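PDB 4KQC: periplasmic binding protein/LacI transcriptional regulator, which probably binds a carbohydrate in the bacterial periplasm as the solute-binding component of an ABC transporter. Local coordinates for residues L245-L257 against N262-Y274. Sequence-based numbering, arbitrary orientation. Where two conformers were deposited one is given.
With NO3 (nitrate ion), chain F.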
# COMPACT_ATOMS: atom_id res chain seq x y z
N LEU A 245 -4.08 9.78 -20.99
CA LEU A 245 -3.27 9.06 -20.03
C LEU A 245 -4.08 8.04 -19.27
O LEU A 245 -5.22 8.35 -18.90
CB LEU A 245 -2.63 10.03 -19.03
CG LEU A 245 -1.55 10.89 -19.54
CD1 LEU A 245 -1.20 11.99 -18.58
CD2 LEU A 245 -0.27 10.07 -19.73
N VAL A 246 -3.51 6.86 -19.11
CA VAL A 246 -4.08 5.79 -18.28
C VAL A 246 -3.36 5.75 -16.96
O VAL A 246 -2.20 5.39 -16.90
CB VAL A 246 -4.00 4.40 -18.95
CG1 VAL A 246 -4.64 3.34 -18.06
CG2 VAL A 246 -4.69 4.46 -20.33
N VAL A 247 -4.06 6.18 -15.93
CA VAL A 247 -3.47 6.34 -14.61
C VAL A 247 -4.19 5.41 -13.63
O VAL A 247 -5.42 5.39 -13.60
CB VAL A 247 -3.54 7.80 -14.17
CG1 VAL A 247 -2.91 7.99 -12.79
CG2 VAL A 247 -2.91 8.74 -15.21
N MSE A 248 -3.45 4.64 -12.86
CA MSE A 248 -4.01 3.66 -11.90
C MSE A 248 -3.26 3.79 -10.59
O MSE A 248 -2.05 3.96 -10.63
CB MSE A 248 -3.95 2.22 -12.48
CG MSE A 248 -4.85 2.16 -13.71
SE MSE A 248 -4.53 0.43 -14.55
CE MSE A 248 -5.94 0.71 -15.89
N GLY A 249 -3.95 3.55 -9.48
CA GLY A 249 -3.35 3.71 -8.17
C GLY A 249 -3.49 2.55 -7.22
O GLY A 249 -3.77 1.43 -7.57
N PHE A 250 -3.32 2.88 -5.97
CA PHE A 250 -3.24 1.93 -4.87
C PHE A 250 -3.77 2.65 -3.61
O PHE A 250 -3.56 3.89 -3.39
CB PHE A 250 -1.77 1.58 -4.68
CG PHE A 250 -1.49 0.23 -4.11
CD1 PHE A 250 -1.98 -0.14 -2.85
CD2 PHE A 250 -0.73 -0.65 -4.83
CE1 PHE A 250 -1.69 -1.41 -2.35
CE2 PHE A 250 -0.44 -1.91 -4.34
CZ PHE A 250 -0.95 -2.28 -3.07
N ASP A 251 -4.50 1.90 -2.78
CA ASP A 251 -5.18 2.42 -1.61
C ASP A 251 -6.29 3.41 -1.99
O ASP A 251 -6.84 3.25 -3.07
CB ASP A 251 -4.15 2.99 -0.61
CG ASP A 251 -3.28 1.89 0.01
OD1 ASP A 251 -3.82 0.82 0.29
OD2 ASP A 251 -2.05 2.13 0.25
N SER A 252 -6.70 4.33 -1.11
CA SER A 252 -7.84 5.22 -1.42
C SER A 252 -7.59 6.60 -0.83
O SER A 252 -6.67 7.24 -1.31
CB SER A 252 -9.21 4.58 -1.08
OG SER A 252 -9.34 4.22 0.27
N GLY A 253 -8.39 7.06 0.14
CA GLY A 253 -8.38 8.45 0.51
C GLY A 253 -9.23 9.31 -0.38
O GLY A 253 -9.36 9.01 -1.58
N LYS A 254 -9.80 10.39 0.17
CA LYS A 254 -10.75 11.17 -0.61
C LYS A 254 -10.24 11.71 -1.94
O LYS A 254 -10.93 11.65 -2.93
CB LYS A 254 -11.32 12.33 0.21
CG LYS A 254 -12.30 13.24 -0.50
CD LYS A 254 -13.73 12.97 -0.12
CE LYS A 254 -14.68 13.94 -0.83
NZ LYS A 254 -15.65 13.17 -1.66
N PRO A 255 -9.00 12.30 -1.96
CA PRO A 255 -8.60 12.84 -3.29
C PRO A 255 -8.56 11.78 -4.39
O PRO A 255 -8.99 12.04 -5.50
CB PRO A 255 -7.21 13.42 -3.04
CG PRO A 255 -7.09 13.58 -1.58
CD PRO A 255 -7.99 12.54 -0.94
N GLN A 256 -8.02 10.62 -4.05
CA GLN A 256 -7.99 9.50 -4.98
C GLN A 256 -9.39 9.03 -5.38
O GLN A 256 -9.60 8.66 -6.55
CB GLN A 256 -7.14 8.35 -4.41
CG GLN A 256 -6.92 7.21 -5.39
CD GLN A 256 -5.75 6.27 -5.07
OE1 GLN A 256 -5.28 5.53 -5.96
NE2 GLN A 256 -5.27 6.27 -3.81
N LEU A 257 -10.30 8.92 -4.42
CA LEU A 257 -11.67 8.46 -4.71
C LEU A 257 -12.33 9.43 -5.64
O LEU A 257 -12.97 9.08 -6.62
CB LEU A 257 -12.47 8.34 -3.41
CG LEU A 257 -12.00 7.23 -2.45
CD1 LEU A 257 -12.77 7.22 -1.14
CD2 LEU A 257 -12.16 5.93 -3.17
N ASN A 262 -14.26 11.20 -11.04
CA ASN A 262 -14.15 12.20 -12.07
C ASN A 262 -13.42 11.74 -13.33
O ASN A 262 -13.20 12.56 -14.22
CB ASN A 262 -13.34 13.38 -11.50
CG ASN A 262 -14.09 14.17 -10.46
OD1 ASN A 262 -15.31 14.18 -10.44
ND2 ASN A 262 -13.33 14.84 -9.55
N GLY A 263 -12.95 10.48 -13.37
CA GLY A 263 -12.33 9.93 -14.55
C GLY A 263 -10.87 10.24 -14.82
O GLY A 263 -10.34 9.94 -15.90
N ILE A 264 -10.19 10.89 -13.84
CA ILE A 264 -8.78 11.19 -13.93
C ILE A 264 -7.91 9.92 -13.68
O ILE A 264 -6.94 9.71 -14.34
CB ILE A 264 -8.40 12.33 -12.93
CG1 ILE A 264 -9.24 13.59 -13.23
CG2 ILE A 264 -6.91 12.62 -13.02
CD1 ILE A 264 -9.31 14.54 -12.08
N ILE A 265 -8.37 9.08 -12.75
CA ILE A 265 -7.68 7.84 -12.42
C ILE A 265 -8.65 6.74 -12.81
O ILE A 265 -9.83 6.79 -12.43
CB ILE A 265 -7.30 7.79 -10.90
CG1 ILE A 265 -6.28 8.87 -10.60
CG2 ILE A 265 -6.83 6.41 -10.50
CD1 ILE A 265 -5.91 8.98 -9.12
N GLN A 266 -8.19 5.76 -13.59
CA GLN A 266 -9.07 4.73 -14.14
C GLN A 266 -9.51 3.75 -13.07
O GLN A 266 -10.61 3.21 -13.14
CB GLN A 266 -8.44 4.00 -15.33
CG GLN A 266 -8.16 4.90 -16.53
CD GLN A 266 -9.32 5.88 -16.79
OE1 GLN A 266 -9.21 7.12 -16.57
NE2 GLN A 266 -10.46 5.33 -17.17
N GLY A 267 -8.67 3.51 -12.07
CA GLY A 267 -9.00 2.51 -11.06
C GLY A 267 -7.78 2.37 -10.17
O GLY A 267 -6.67 2.84 -10.56
N SER A 268 -7.98 1.68 -9.08
CA SER A 268 -6.92 1.40 -8.12
C SER A 268 -7.16 0.11 -7.40
O SER A 268 -8.25 -0.50 -7.49
CB SER A 268 -6.85 2.54 -7.07
OG SER A 268 -6.39 3.76 -7.65
N VAL A 269 -6.15 -0.38 -6.70
CA VAL A 269 -6.37 -1.55 -5.83
C VAL A 269 -6.48 -1.15 -4.40
O VAL A 269 -5.79 -0.22 -3.97
CB VAL A 269 -5.27 -2.63 -6.01
CG1 VAL A 269 -5.38 -3.25 -7.36
CG2 VAL A 269 -3.90 -2.10 -5.80
N THR A 270 -7.40 -1.79 -3.67
CA THR A 270 -7.58 -1.48 -2.23
C THR A 270 -7.20 -2.68 -1.42
O THR A 270 -7.38 -3.83 -1.80
CB THR A 270 -9.03 -1.06 -1.86
OG1 THR A 270 -9.12 -0.73 -0.47
CG2 THR A 270 -10.08 -2.11 -2.19
N GLN A 271 -6.67 -2.40 -0.25
CA GLN A 271 -6.47 -3.43 0.74
C GLN A 271 -7.75 -3.70 1.54
O GLN A 271 -8.78 -3.15 1.24
CB GLN A 271 -5.34 -3.03 1.69
CG GLN A 271 -4.01 -2.56 1.07
CD GLN A 271 -3.01 -2.20 2.14
OE1 GLN A 271 -2.56 -3.09 2.89
NE2 GLN A 271 -2.67 -0.95 2.27
N ASP A 272 -7.68 -4.59 2.54
CA ASP A 272 -8.86 -4.94 3.39
C ASP A 272 -8.45 -4.64 4.85
O ASP A 272 -8.02 -5.54 5.59
CB ASP A 272 -9.21 -6.40 3.22
CG ASP A 272 -10.48 -6.82 3.97
OD1 ASP A 272 -11.06 -6.09 4.81
OD2 ASP A 272 -11.02 -7.95 3.69
N PRO A 273 -8.50 -3.34 5.22
CA PRO A 273 -8.00 -2.94 6.55
C PRO A 273 -8.69 -3.64 7.72
O PRO A 273 -8.01 -4.05 8.68
CB PRO A 273 -8.23 -1.43 6.57
CG PRO A 273 -9.24 -1.15 5.49
CD PRO A 273 -8.93 -2.17 4.43
N TYR A 274 -10.00 -3.87 7.64
CA TYR A 274 -10.64 -4.57 8.72
C TYR A 274 -10.05 -5.96 8.96
O TYR A 274 -9.80 -6.37 10.10
CB TYR A 274 -12.12 -4.69 8.45
CG TYR A 274 -12.90 -5.28 9.58
CD1 TYR A 274 -13.00 -6.67 9.72
CD2 TYR A 274 -13.63 -4.46 10.44
CE1 TYR A 274 -13.80 -7.21 10.75
CE2 TYR A 274 -14.43 -5.00 11.44
CZ TYR A 274 -14.50 -6.38 11.58
OH TYR A 274 -15.27 -7.00 12.58
N NO3 F . -15.07 16.04 -6.16
O1 NO3 F . -15.95 15.24 -6.49
O2 NO3 F . -14.91 16.42 -4.82
O3 NO3 F . -14.22 16.57 -7.13
O HOH W 1 -6.45 7.83 -16.38
O HOH W 2 -6.34 0.11 0.98
O HOH W 3 -8.73 1.44 0.86
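Phe250 and Val269 stand side by side on one face of two neighbouring parallel strands, 246-250 and 267-270: Val269 CG2 makes a CH-pi contact over the centre of the ring, 3.6 Å from its centroid. Arg157 also makes a cation-pi contact with this ring. On the opposite face of the sheet Ser268 OG donates to Gln256 OE1 at 2.7 Å, coming from above the carbonyl plane. CG anti to the backbone N (chi1 -173°) and the extended chain beyond it carry the Gln256 amide back from helix 254-261 to the strand; NE2 donates to both Phe250 O and, in the loop beyond, Ser252 O, each at 3.0 Å. Backbone bonds such as Gly249 N to Gly267 O join the strands along this tight, buried centre. Beyond it, Gln271 NE2 meets Asp251 OD1 on the syn side at 2.9 Å, nearly straight; OD2 forms a salt bridge with Arg157, and Gln271 OE1 is hydrogen-bonded to Thr111. At the other end Gln266 N donates to Val247 O at 2.8 Å, but its partly exposed side chain lies more loosely against Val246, and a water links Val247 N, which donates to it, with Leu245 O and Ile264 O. Strand 246-250, helix 254-261 and strand 267-270 form a beta-alpha-beta unit in one lobe of the two-lobed periplasmic binding protein fold.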